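Local coordinates for protein Dye type peroxidase A (Streptomyces lividans 1326, PDB 6GZW) that binds haem in a dye-decolourising peroxidase fold and probably uses hydrogen peroxide to oxidise dyes and related substrates, at residues H15-P20 with M215-Y220; D72-A77 with A138-R143; V222-R227 with R331-V336; G246-D251 with S259-S264. All blocks are in the same frame, centred on the assembly; numbering follows the deposited sequence. Where two conformers were deposited one is given.

Contact 1: H15-P20 with M215-Y220; sequences HGKHQP and MANGSY
His18 and Asn217 meet with ring and side-chain amide planes 83° apart, and the bond between them runs from the ring to the backbone: ND1 of His18 donates to the carbonyl O of Asn217 over 3.0 Å. The N-H...O angle is 162°, so the bond is fairly straight, and the oxygen lies in the plane of the imidazole, at its edge. The first torsion places CG of His18 beside the backbone N, and chi2 (-58°) turns ND1 to the other loop. Lys17 runs extended and crosses the Asn217 side chain at about a right angle. Its CG and CE both pack on the amide, CE approaching OD1 to 3.3 Å, while NZ continues to a salt bridge with Glu203. Asn217 is the third residue of a type II beta turn, Met215 to Gly218, where its positive phi suits the motif; the turn leads into strand 219-228 of the C-terminal ferredoxin-like half of the Dyp-type peroxidase fold, and the loop between helix 6-9 and strand 29-37 lies against it. Two waters bridge the loops. One donates to Lys17 O and accepts from Asn217 ND2, both at 2.9 Å, which ties down the amide. The other accepts from Gln19 N and donates to Asn217 O at 3.0 Å, giving that carbonyl a second partner besides the imidazole. Phe200 stacks on the His18 ring.

Contact 2: D72-A77 with A138-R143; sequences DVARDA and AFHALR
Ala74 sets its methyl over one face of the His140 ring, a CH-pi contact with CB 3.8 Å from the ring centroid and 27° off its normal. The methyl is displaced toward the rim, nearest ND1. This joins the loop between helix 43-61 and strand 83-89 to helix 135-149, which packs on the sheet of the N-terminal ferredoxin-like half of the Dyp-type peroxidase fold. The Val73 and His140 side chains run antiparallel alongside one another, with Val73 CB 4.1 Å from His140 CB. Val73 CG1, anti to the backbone N (chi1 170°), approaches Phe139 CD2 to 4.5 Å, at the ring edge and near its plane.

In the next shell, His140 NE2 is hydrogen-bonded to Asp70, which helps to hold the rotation of the imidazole against the methyl. A type I turn from Asp72 to Arg75 presents Val73 and Ala74 to the helix. Farther out lies the second subunit, whose His307 meets Phe139 edge-to-face and whose Arg176 forms a salt bridge with Asp76. Besides its backbone bond, a salt bridge ties the ends of the turn: Arg75 NH1 donates to Asp72 OD1 at 3.0 Å, from 39° out of the carboxylate plane.

Contact 3: V222-R227 with R331-V336; sequences VVRRIR and RGFVPV. With HEM (protoporphyrin IX containing Fe), chain C.
The guanidinium of Arg224 is gripped at all three nitrogens, NE by His352, NH1 by Ser355 and NH2 through a salt bridge to Asp115, while Phe333 CZ sits over one of its faces, 3.7 Å from NE. The planes of guanidinium and ring are 50° apart, so the two groups do not stack flat. Arg224 lies on strand 219-228 of the C-terminal ferredoxin-like half of the Dyp-type peroxidase fold, and Phe333 opens helix 333-343, with Gly332 at the N-cap. The arginine chain bends at chi2 and chi3, so that CD and the guanidinium lie by the far end of the ring, where CG also packs.

Val222, earlier on the strand, covers a face of that ring: its CG1 stands 3.6 Å from the centroid and only 5° off the normal, a CH-pi contact. Phe333 lies between the strand and the haem, whose vinyl CBC comes up obliquely, 3.5 Å from Phe333 CD1. The pocket wall is extended by Ile226 from the strand, beside the other vinyl, and by Val336 from the helix, whose CG1 is 3.8 Å from haem CAC. The iron carries a water at 2.0 Å from FE.

Contact 4: G246-D251 with S259-S264; sequences GRRKSD and SGATES
Arg248 turns its guanidinium edge toward Ala261, with NH2 3.0 Å from the carbonyl O, at too poor an angle for a hydrogen bond. The same NH2 also binds Asp251: NE and NH2 grip the carboxylate side-on, one nitrogen to each oxygen, while NH1 bonds Gly258 O. NH2 donates nearly straight (173°) to the syn lone pair of OD2 at 2.8 Å, whereas the NE bond to OD1 is longer and tilted. A bend at chi3 (-73°) brings the arginine round onto Asp251, whose CG, between its own N and carbonyl carbon (chi1 66°), points the carboxylate at it. Arg247 keeps an extended chain from CG to NE and sends NH1 to Glu263 O in a weak bond of 3.2 Å; its stronger partner is Gly252 O. Glu263 lays CB against Asp251 O, while its OE1 is hydrogen-bonded to Thr174 and Thr185. A water donates to Asp251 O at 2.7 Å and accepts from Glu263 N. Both segments belong to one long loop of the haem-binding C-terminal half of the Dyp-type peroxidase fold, and Arg247 touches the haem. With Asp251 OD2 and Ala261 O 3.3 Å apart, the positive guanidinium of Arg248 probably offsets the repulsion between two acceptors.

In the fold
Along the chain, contact 2 falls within the span bounded by contact 1; contact 3 follows, and contact 4 lies between the two segments of contact 3. Contacts 1 and 3 share strand 219-228, one joining the turn that leads into it to the loop after helix 6-9, the other placing its middle beside the haem, with centres 20 Å apart. Contact 2 belongs to the N-terminal half, about 31 Å from contact 3 between centres. Contact 4, after helix 238-245, lies about 25 Å from contact 3 between centres, yet both supply residues to the haem pocket. Contacts 2 and 4, 39 Å apart between centres, meet across the dimer interface, where Ser250 of one subunit packs on Arg75 of the other.

Contact 1: H15-P20 with M215-Y220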
# COMPACT_ATOMS: atom_id res chain seq x y z
N HIS A 15 13.98 -22.19 -3.00
CA HIS A 15 14.71 -23.15 -3.83
C HIS A 15 13.72 -23.97 -4.66
O HIS A 15 12.68 -24.38 -4.16
CB HIS A 15 15.58 -24.09 -2.99
CG HIS A 15 16.78 -23.44 -2.39
ND1 HIS A 15 16.99 -23.42 -1.02
CD2 HIS A 15 17.83 -22.80 -2.94
CE1 HIS A 15 18.13 -22.79 -0.77
NE2 HIS A 15 18.66 -22.41 -1.92
N GLY A 16 14.08 -24.23 -5.92
CA GLY A 16 13.23 -25.01 -6.83
C GLY A 16 13.64 -24.90 -8.30
O GLY A 16 14.55 -24.16 -8.67
N LYS A 17 12.97 -25.67 -9.14
CA LYS A 17 13.22 -25.64 -10.58
C LYS A 17 12.93 -24.24 -11.16
O LYS A 17 13.70 -23.73 -11.98
CB LYS A 17 12.37 -26.71 -11.27
CG LYS A 17 12.49 -26.80 -12.77
CD LYS A 17 11.50 -27.84 -13.28
CE LYS A 17 11.72 -28.21 -14.73
NZ LYS A 17 10.82 -29.35 -15.11
N HIS A 18 11.83 -23.63 -10.74
CA HIS A 18 11.42 -22.29 -11.16
C HIS A 18 11.58 -21.32 -9.99
O HIS A 18 11.46 -21.72 -8.84
CB HIS A 18 9.95 -22.29 -11.60
CG HIS A 18 9.64 -23.33 -12.63
ND1 HIS A 18 10.28 -23.37 -13.85
CD2 HIS A 18 8.79 -24.39 -12.61
CE1 HIS A 18 9.82 -24.40 -14.55
NE2 HIS A 18 8.93 -25.04 -13.81
N GLN A 19 11.86 -20.05 -10.31
CA GLN A 19 11.83 -19.01 -9.27
C GLN A 19 10.41 -18.82 -8.77
O GLN A 19 9.45 -18.96 -9.56
CB GLN A 19 12.35 -17.70 -9.80
CG GLN A 19 13.87 -17.62 -9.95
CD GLN A 19 14.31 -16.19 -10.24
OE1 GLN A 19 14.23 -15.33 -9.34
NE2 GLN A 19 14.79 -15.93 -11.44
N PRO A 20 10.26 -18.48 -7.47
CA PRO A 20 8.96 -18.08 -6.92
C PRO A 20 8.47 -16.74 -7.53
O PRO A 20 9.24 -16.01 -8.16
CB PRO A 20 9.26 -17.91 -5.43
CG PRO A 20 10.65 -17.41 -5.42
CD PRO A 20 11.35 -18.16 -6.52
N MET A 215 19.19 -19.68 -19.40
CA MET A 215 17.76 -19.44 -19.17
C MET A 215 16.87 -20.68 -18.95
O MET A 215 15.65 -20.55 -18.84
CB MET A 215 17.19 -18.55 -20.28
CG MET A 215 17.31 -17.06 -20.01
SD MET A 215 16.40 -16.49 -18.56
CE MET A 215 14.72 -16.76 -19.12
N ALA A 216 17.47 -21.87 -18.90
CA ALA A 216 16.72 -23.11 -18.69
C ALA A 216 15.76 -23.07 -17.50
O ALA A 216 16.14 -22.63 -16.41
CB ALA A 216 17.68 -24.29 -18.57
N ASN A 217 14.50 -23.44 -17.73
CA ASN A 217 13.42 -23.36 -16.73
C ASN A 217 13.06 -21.92 -16.30
O ASN A 217 12.33 -21.74 -15.33
CB ASN A 217 13.75 -24.22 -15.53
CG ASN A 217 14.13 -25.63 -15.93
OD1 ASN A 217 13.42 -26.25 -16.74
ND2 ASN A 217 15.25 -26.14 -15.41
N GLY A 218 13.56 -20.93 -17.02
CA GLY A 218 13.22 -19.53 -16.77
C GLY A 218 11.98 -19.08 -17.51
O GLY A 218 11.31 -19.86 -18.19
N SER A 219 11.64 -17.80 -17.35
CA SER A 219 10.50 -17.21 -18.07
C SER A 219 10.83 -15.76 -18.39
O SER A 219 11.71 -15.19 -17.75
CB SER A 219 9.24 -17.30 -17.23
OG SER A 219 8.09 -16.92 -17.99
N TYR A 220 10.15 -15.18 -19.38
CA TYR A 220 10.31 -13.78 -19.75
C TYR A 220 9.11 -13.02 -19.15
O TYR A 220 7.97 -13.42 -19.35
CB TYR A 220 10.42 -13.57 -21.27
CG TYR A 220 11.71 -14.18 -21.75
CD1 TYR A 220 12.90 -13.46 -21.68
CD2 TYR A 220 11.75 -15.49 -22.17
CE1 TYR A 220 14.10 -14.04 -22.03
CE2 TYR A 220 12.96 -16.07 -22.54
CZ TYR A 220 14.12 -15.33 -22.46
OH TYR A 220 15.33 -15.86 -22.81
O HOH W 1 16.16 -24.88 -12.97
O HOH W 2 12.14 -19.61 -13.20

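Contact 2: D72-A77 with A138-R143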
# COMPACT_ATOMS: atom_id res chain seq x y z
N ASP A 72 14.85 -5.23 12.09
CA ASP A 72 13.74 -5.64 12.95
C ASP A 72 12.33 -5.27 12.42
O ASP A 72 11.36 -5.56 13.10
CB ASP A 72 13.87 -5.12 14.39
CG ASP A 72 15.09 -5.67 15.08
OD1 ASP A 72 15.21 -6.90 15.15
OD2 ASP A 72 15.87 -4.86 15.61
N VAL A 73 12.23 -4.70 11.22
CA VAL A 73 10.92 -4.26 10.70
C VAL A 73 9.95 -5.46 10.54
O VAL A 73 8.76 -5.31 10.78
CB VAL A 73 11.06 -3.46 9.38
CG1 VAL A 73 9.71 -3.21 8.70
CG2 VAL A 73 11.76 -2.14 9.63
N ALA A 74 10.48 -6.61 10.12
CA ALA A 74 9.64 -7.81 9.94
C ALA A 74 9.57 -8.71 11.17
O ALA A 74 8.90 -9.74 11.17
CB ALA A 74 10.07 -8.58 8.71
N ARG A 75 10.22 -8.30 12.26
CA ARG A 75 10.34 -9.15 13.40
C ARG A 75 8.95 -9.46 13.97
O ARG A 75 8.05 -8.58 14.01
CB ARG A 75 11.28 -8.48 14.42
CG ARG A 75 11.66 -9.34 15.58
CD ARG A 75 12.73 -8.66 16.38
NE ARG A 75 13.18 -9.52 17.45
CZ ARG A 75 14.40 -9.53 17.98
NH1 ARG A 75 15.38 -8.74 17.51
NH2 ARG A 75 14.66 -10.37 18.98
N ASP A 76 8.81 -10.73 14.39
CA ASP A 76 7.61 -11.36 14.96
C ASP A 76 6.59 -11.82 13.92
O ASP A 76 5.70 -12.62 14.25
CB ASP A 76 6.91 -10.49 16.00
CG ASP A 76 7.86 -10.06 17.15
OD1 ASP A 76 8.55 -10.94 17.74
OD2 ASP A 76 7.91 -8.84 17.42
N ALA A 77 6.68 -11.29 12.70
CA ALA A 77 5.79 -11.72 11.63
C ALA A 77 6.28 -13.05 11.09
O ALA A 77 7.47 -13.36 11.13
CB ALA A 77 5.74 -10.69 10.50
N ALA A 138 6.86 -7.11 3.47
CA ALA A 138 7.22 -6.69 2.16
C ALA A 138 8.25 -5.54 2.15
O ALA A 138 9.20 -5.57 1.39
CB ALA A 138 5.98 -6.28 1.38
N PHE A 139 8.00 -4.53 2.96
CA PHE A 139 8.90 -3.37 3.00
C PHE A 139 10.31 -3.78 3.46
O PHE A 139 11.33 -3.41 2.87
CB PHE A 139 8.40 -2.28 3.92
CG PHE A 139 9.31 -1.08 3.91
CD1 PHE A 139 9.26 -0.17 2.87
CD2 PHE A 139 10.33 -0.95 4.86
CE1 PHE A 139 10.17 0.88 2.78
CE2 PHE A 139 11.24 0.08 4.77
CZ PHE A 139 11.16 1.02 3.76
N HIS A 140 10.34 -4.59 4.50
CA HIS A 140 11.61 -5.10 5.03
C HIS A 140 12.40 -5.80 3.92
O HIS A 140 13.60 -5.59 3.81
CB HIS A 140 11.33 -6.04 6.19
CG HIS A 140 12.52 -6.81 6.69
ND1 HIS A 140 12.72 -8.14 6.39
CD2 HIS A 140 13.50 -6.46 7.55
CE1 HIS A 140 13.82 -8.56 7.00
NE2 HIS A 140 14.31 -7.56 7.71
N ALA A 141 11.74 -6.60 3.08
CA ALA A 141 12.42 -7.24 1.96
C ALA A 141 12.87 -6.25 0.88
O ALA A 141 14.00 -6.32 0.38
CB ALA A 141 11.54 -8.31 1.37
N LEU A 142 12.02 -5.29 0.52
CA LEU A 142 12.44 -4.24 -0.43
C LEU A 142 13.68 -3.51 0.05
O LEU A 142 14.64 -3.32 -0.70
CB LEU A 142 11.31 -3.22 -0.62
CG LEU A 142 11.65 -1.96 -1.44
CD1 LEU A 142 12.08 -2.27 -2.87
CD2 LEU A 142 10.50 -0.99 -1.41
N ARG A 143 13.66 -3.09 1.29
CA ARG A 143 14.76 -2.35 1.85
C ARG A 143 16.03 -3.19 1.91
O ARG A 143 17.14 -2.71 1.62
CB ARG A 143 14.35 -1.83 3.23
CG ARG A 143 15.38 -0.96 3.95
CD ARG A 143 15.85 0.24 3.14
NE ARG A 143 16.75 1.10 3.91
CZ ARG A 143 17.36 2.20 3.46
NH1 ARG A 143 17.23 2.62 2.21
NH2 ARG A 143 18.12 2.91 4.29

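Contact 3: V222-R227 with R331-V336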
# COMPACT_ATOMS: atom_id res chain seq x y z
N VAL A 222 7.08 -9.35 -18.93
CA VAL A 222 6.82 -8.01 -19.42
C VAL A 222 6.00 -7.32 -18.34
O VAL A 222 4.94 -7.82 -17.96
CB VAL A 222 6.08 -8.01 -20.77
CG1 VAL A 222 5.65 -6.59 -21.16
CG2 VAL A 222 6.96 -8.65 -21.83
N VAL A 223 6.54 -6.21 -17.83
CA VAL A 223 5.90 -5.33 -16.85
C VAL A 223 5.37 -4.14 -17.63
O VAL A 223 6.12 -3.55 -18.44
CB VAL A 223 6.94 -4.84 -15.83
CG1 VAL A 223 6.33 -3.85 -14.84
CG2 VAL A 223 7.56 -6.02 -15.12
N ARG A 224 4.12 -3.77 -17.38
CA ARG A 224 3.54 -2.52 -17.92
C ARG A 224 2.84 -1.78 -16.81
O ARG A 224 1.98 -2.36 -16.13
CB ARG A 224 2.53 -2.80 -19.05
CG ARG A 224 3.09 -3.68 -20.17
CD ARG A 224 4.11 -2.97 -21.05
NE ARG A 224 3.44 -2.08 -22.00
CZ ARG A 224 3.97 -1.64 -23.14
NH1 ARG A 224 5.24 -1.94 -23.48
NH2 ARG A 224 3.23 -0.86 -23.95
N ARG A 225 3.20 -0.51 -16.62
CA ARG A 225 2.51 0.35 -15.70
C ARG A 225 1.37 0.95 -16.53
O ARG A 225 1.61 1.84 -17.33
CB ARG A 225 3.42 1.46 -15.14
CG ARG A 225 2.73 2.37 -14.11
CD ARG A 225 3.58 3.59 -13.82
NE ARG A 225 2.96 4.48 -12.84
CZ ARG A 225 2.95 4.26 -11.52
NH1 ARG A 225 3.49 3.16 -11.01
NH2 ARG A 225 2.38 5.14 -10.70
N ILE A 226 0.14 0.46 -16.30
CA ILE A 226 -0.99 0.88 -17.12
C ILE A 226 -1.92 1.71 -16.25
O ILE A 226 -2.57 1.18 -15.35
CB ILE A 226 -1.74 -0.33 -17.70
CG1 ILE A 226 -0.77 -1.28 -18.41
CG2 ILE A 226 -2.80 0.15 -18.67
CD1 ILE A 226 -1.44 -2.52 -18.95
N ARG A 227 -1.98 3.02 -16.52
CA ARG A 227 -2.86 3.88 -15.80
C ARG A 227 -4.27 3.63 -16.27
O ARG A 227 -4.51 3.43 -17.45
CB ARG A 227 -2.51 5.35 -16.01
CG ARG A 227 -3.42 6.31 -15.25
CD ARG A 227 -2.76 7.66 -15.02
NE ARG A 227 -2.56 8.42 -16.25
CZ ARG A 227 -3.45 9.24 -16.79
NH1 ARG A 227 -4.66 9.39 -16.27
NH2 ARG A 227 -3.13 9.91 -17.89
N ARG A 331 5.51 -14.97 -28.64
CA ARG A 331 4.35 -15.85 -28.56
C ARG A 331 3.45 -15.57 -27.35
O ARG A 331 2.75 -16.47 -26.87
CB ARG A 331 4.79 -17.33 -28.53
CG ARG A 331 5.60 -17.75 -29.76
CD ARG A 331 5.67 -19.27 -29.95
NE ARG A 331 6.35 -20.02 -28.89
CZ ARG A 331 7.68 -20.09 -28.70
NH1 ARG A 331 8.55 -19.43 -29.46
NH2 ARG A 331 8.14 -20.84 -27.69
N GLY A 332 3.49 -14.34 -26.84
CA GLY A 332 2.68 -13.96 -25.68
C GLY A 332 2.31 -12.50 -25.77
O GLY A 332 1.53 -12.10 -26.63
N PHE A 333 2.90 -11.69 -24.90
CA PHE A 333 2.60 -10.26 -24.83
C PHE A 333 2.61 -9.53 -26.17
O PHE A 333 1.68 -8.79 -26.47
CB PHE A 333 3.55 -9.55 -23.86
CG PHE A 333 3.32 -8.06 -23.78
CD1 PHE A 333 2.31 -7.56 -22.97
CD2 PHE A 333 4.05 -7.17 -24.54
CE1 PHE A 333 2.08 -6.19 -22.91
CE2 PHE A 333 3.80 -5.80 -24.51
CZ PHE A 333 2.82 -5.31 -23.68
N VAL A 334 3.65 -9.76 -26.98
CA VAL A 334 3.88 -8.91 -28.14
C VAL A 334 2.73 -8.98 -29.18
O VAL A 334 2.14 -7.96 -29.49
CB VAL A 334 5.27 -9.13 -28.76
CG1 VAL A 334 5.42 -8.35 -30.07
CG2 VAL A 334 6.32 -8.69 -27.76
N PRO A 335 2.42 -10.18 -29.68
CA PRO A 335 1.31 -10.25 -30.67
C PRO A 335 -0.06 -9.86 -30.13
O PRO A 335 -0.86 -9.27 -30.85
CB PRO A 335 1.34 -11.71 -31.15
CG PRO A 335 2.07 -12.46 -30.08
CD PRO A 335 3.07 -11.49 -29.49
N VAL A 336 -0.32 -10.12 -28.85
CA VAL A 336 -1.59 -9.75 -28.25
C VAL A 336 -1.64 -8.22 -28.16
O VAL A 336 -2.62 -7.61 -28.58
CB VAL A 336 -1.82 -10.43 -26.89
CG1 VAL A 336 -3.10 -9.93 -26.25
CG2 VAL A 336 -1.86 -11.95 -27.06
CHA HEM C . -8.39 -11.03 -19.68
CHB HEM C . -8.71 -6.58 -17.79
CHC HEM C . -4.52 -5.43 -19.97
CHD HEM C . -4.22 -9.86 -21.83
C1A HEM C . -8.84 -9.93 -18.98
C2A HEM C . -10.08 -9.87 -18.28
C3A HEM C . -10.16 -8.62 -17.76
C4A HEM C . -8.98 -7.91 -18.15
CMA HEM C . -11.25 -8.05 -16.90
CAA HEM C . -11.12 -10.98 -18.14
CBA HEM C . -10.98 -11.92 -16.96
CGA HEM C . -9.78 -12.80 -17.09
O1A HEM C . -9.79 -13.86 -17.77
O2A HEM C . -8.70 -12.46 -16.52
C1B HEM C . -7.56 -5.88 -18.21
C2B HEM C . -7.25 -4.55 -17.81
C3B HEM C . -6.08 -4.19 -18.41
C4B HEM C . -5.66 -5.39 -19.21
CMB HEM C . -8.09 -3.68 -16.93
CAB HEM C . -5.28 -2.96 -18.26
CBB HEM C . -5.30 -2.18 -17.19
C1C HEM C . -4.09 -6.51 -20.71
C2C HEM C . -2.90 -6.53 -21.49
C3C HEM C . -2.83 -7.80 -22.04
C4C HEM C . -3.96 -8.55 -21.55
CMC HEM C . -1.94 -5.41 -21.73
CAC HEM C . -1.84 -8.37 -22.99
CBC HEM C . -1.05 -7.70 -23.85
C1D HEM C . -5.34 -10.52 -21.30
C2D HEM C . -5.54 -11.96 -21.58
C3D HEM C . -6.70 -12.29 -20.99
C4D HEM C . -7.19 -11.04 -20.35
CMD HEM C . -4.60 -12.88 -22.35
CAD HEM C . -7.34 -13.67 -21.01
CBD HEM C . -8.16 -13.92 -22.27
CGD HEM C . -8.71 -15.31 -22.28
O1D HEM C . -9.87 -15.54 -21.86
O2D HEM C . -7.98 -16.24 -22.69
NA HEM C . -8.22 -8.69 -18.98
NB HEM C . -6.61 -6.31 -19.05
NC HEM C . -4.74 -7.70 -20.80
ND HEM C . -6.38 -9.99 -20.65
FE HEM C . -6.52 -8.21 -19.90
O HOH W 3 -5.46 -8.75 -18.31

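Contact 4: G246-D251 with S259-S264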
# COMPACT_ATOMS: atom_id res chain seq x y z
N GLY A 246 -16.49 -7.82 -22.43
CA GLY A 246 -17.16 -9.05 -22.86
C GLY A 246 -17.51 -10.03 -21.75
O GLY A 246 -17.92 -11.19 -22.00
N ARG A 247 -17.37 -9.57 -20.50
CA ARG A 247 -17.71 -10.34 -19.32
C ARG A 247 -18.43 -9.43 -18.32
O ARG A 247 -18.21 -8.22 -18.29
CB ARG A 247 -16.46 -10.91 -18.65
CG ARG A 247 -15.84 -12.06 -19.42
CD ARG A 247 -14.51 -12.52 -18.87
NE ARG A 247 -13.97 -13.68 -19.60
CZ ARG A 247 -14.38 -14.94 -19.45
NH1 ARG A 247 -15.35 -15.26 -18.60
NH2 ARG A 247 -13.79 -15.93 -20.15
N ARG A 248 -19.31 -10.02 -17.53
CA ARG A 248 -20.09 -9.30 -16.56
C ARG A 248 -19.23 -8.89 -15.37
O ARG A 248 -18.33 -9.62 -14.95
CB ARG A 248 -21.25 -10.16 -16.04
CG ARG A 248 -22.19 -10.65 -17.13
CD ARG A 248 -23.53 -11.10 -16.56
NE ARG A 248 -23.48 -12.38 -15.85
CZ ARG A 248 -23.99 -13.54 -16.28
NH1 ARG A 248 -24.59 -13.63 -17.48
NH2 ARG A 248 -23.90 -14.63 -15.51
N LYS A 249 -19.54 -7.73 -14.80
CA LYS A 249 -18.82 -7.24 -13.62
C LYS A 249 -19.24 -8.00 -12.37
O LYS A 249 -18.39 -8.26 -11.50
CB LYS A 249 -19.04 -5.73 -13.42
CG LYS A 249 -18.53 -4.88 -14.57
CD LYS A 249 -18.44 -3.39 -14.22
CE LYS A 249 -17.17 -3.04 -13.48
NZ LYS A 249 -17.23 -1.66 -12.97
N SER A 250 -20.51 -8.36 -12.26
CA SER A 250 -20.99 -9.01 -11.03
C SER A 250 -20.24 -10.32 -10.72
O SER A 250 -19.78 -10.54 -9.60
CB SER A 250 -22.50 -9.27 -11.11
OG SER A 250 -22.83 -9.99 -12.29
N ASP A 251 -20.15 -11.18 -11.73
CA ASP A 251 -19.67 -12.56 -11.54
C ASP A 251 -18.59 -13.01 -12.52
O ASP A 251 -18.11 -14.14 -12.44
CB ASP A 251 -20.87 -13.52 -11.58
CG ASP A 251 -21.55 -13.58 -12.95
OD1 ASP A 251 -21.17 -12.86 -13.90
OD2 ASP A 251 -22.52 -14.36 -13.09
N SER A 259 -28.18 -16.61 -17.12
CA SER A 259 -28.26 -16.24 -15.71
C SER A 259 -27.61 -17.28 -14.80
O SER A 259 -27.21 -16.97 -13.69
CB SER A 259 -29.73 -16.12 -15.31
OG SER A 259 -30.42 -17.35 -15.57
N GLY A 260 -27.54 -18.51 -15.27
CA GLY A 260 -26.83 -19.58 -14.62
C GLY A 260 -25.34 -19.62 -14.85
O GLY A 260 -24.64 -20.39 -14.18
N ALA A 261 -24.84 -18.81 -15.78
CA ALA A 261 -23.42 -18.86 -16.13
C ALA A 261 -22.61 -18.22 -15.02
O ALA A 261 -23.09 -17.31 -14.35
CB ALA A 261 -23.17 -18.13 -17.44
N THR A 262 -21.37 -18.67 -14.88
CA THR A 262 -20.40 -18.09 -13.95
C THR A 262 -19.12 -17.76 -14.71
O THR A 262 -19.04 -17.95 -15.91
CB THR A 262 -20.10 -19.09 -12.81
OG1 THR A 262 -19.43 -20.25 -13.34
CG2 THR A 262 -21.41 -19.51 -12.12
N GLU A 263 -18.09 -17.28 -14.00
CA GLU A 263 -16.84 -16.91 -14.65
C GLU A 263 -16.21 -18.02 -15.50
O GLU A 263 -15.62 -17.72 -16.54
CB GLU A 263 -15.82 -16.38 -13.61
CG GLU A 263 -15.27 -17.45 -12.70
CD GLU A 263 -14.29 -16.94 -11.65
OE1 GLU A 263 -13.40 -16.11 -11.98
OE2 GLU A 263 -14.38 -17.45 -10.52
N SER A 264 -16.37 -19.28 -15.09
CA SER A 264 -15.77 -20.42 -15.78
C SER A 264 -16.58 -20.90 -16.97
O SER A 264 -16.08 -21.71 -17.73
CB SER A 264 -15.59 -21.61 -14.82
OG SER A 264 -16.85 -22.06 -14.32
O HOH W 4 -18.56 -16.53 -11.23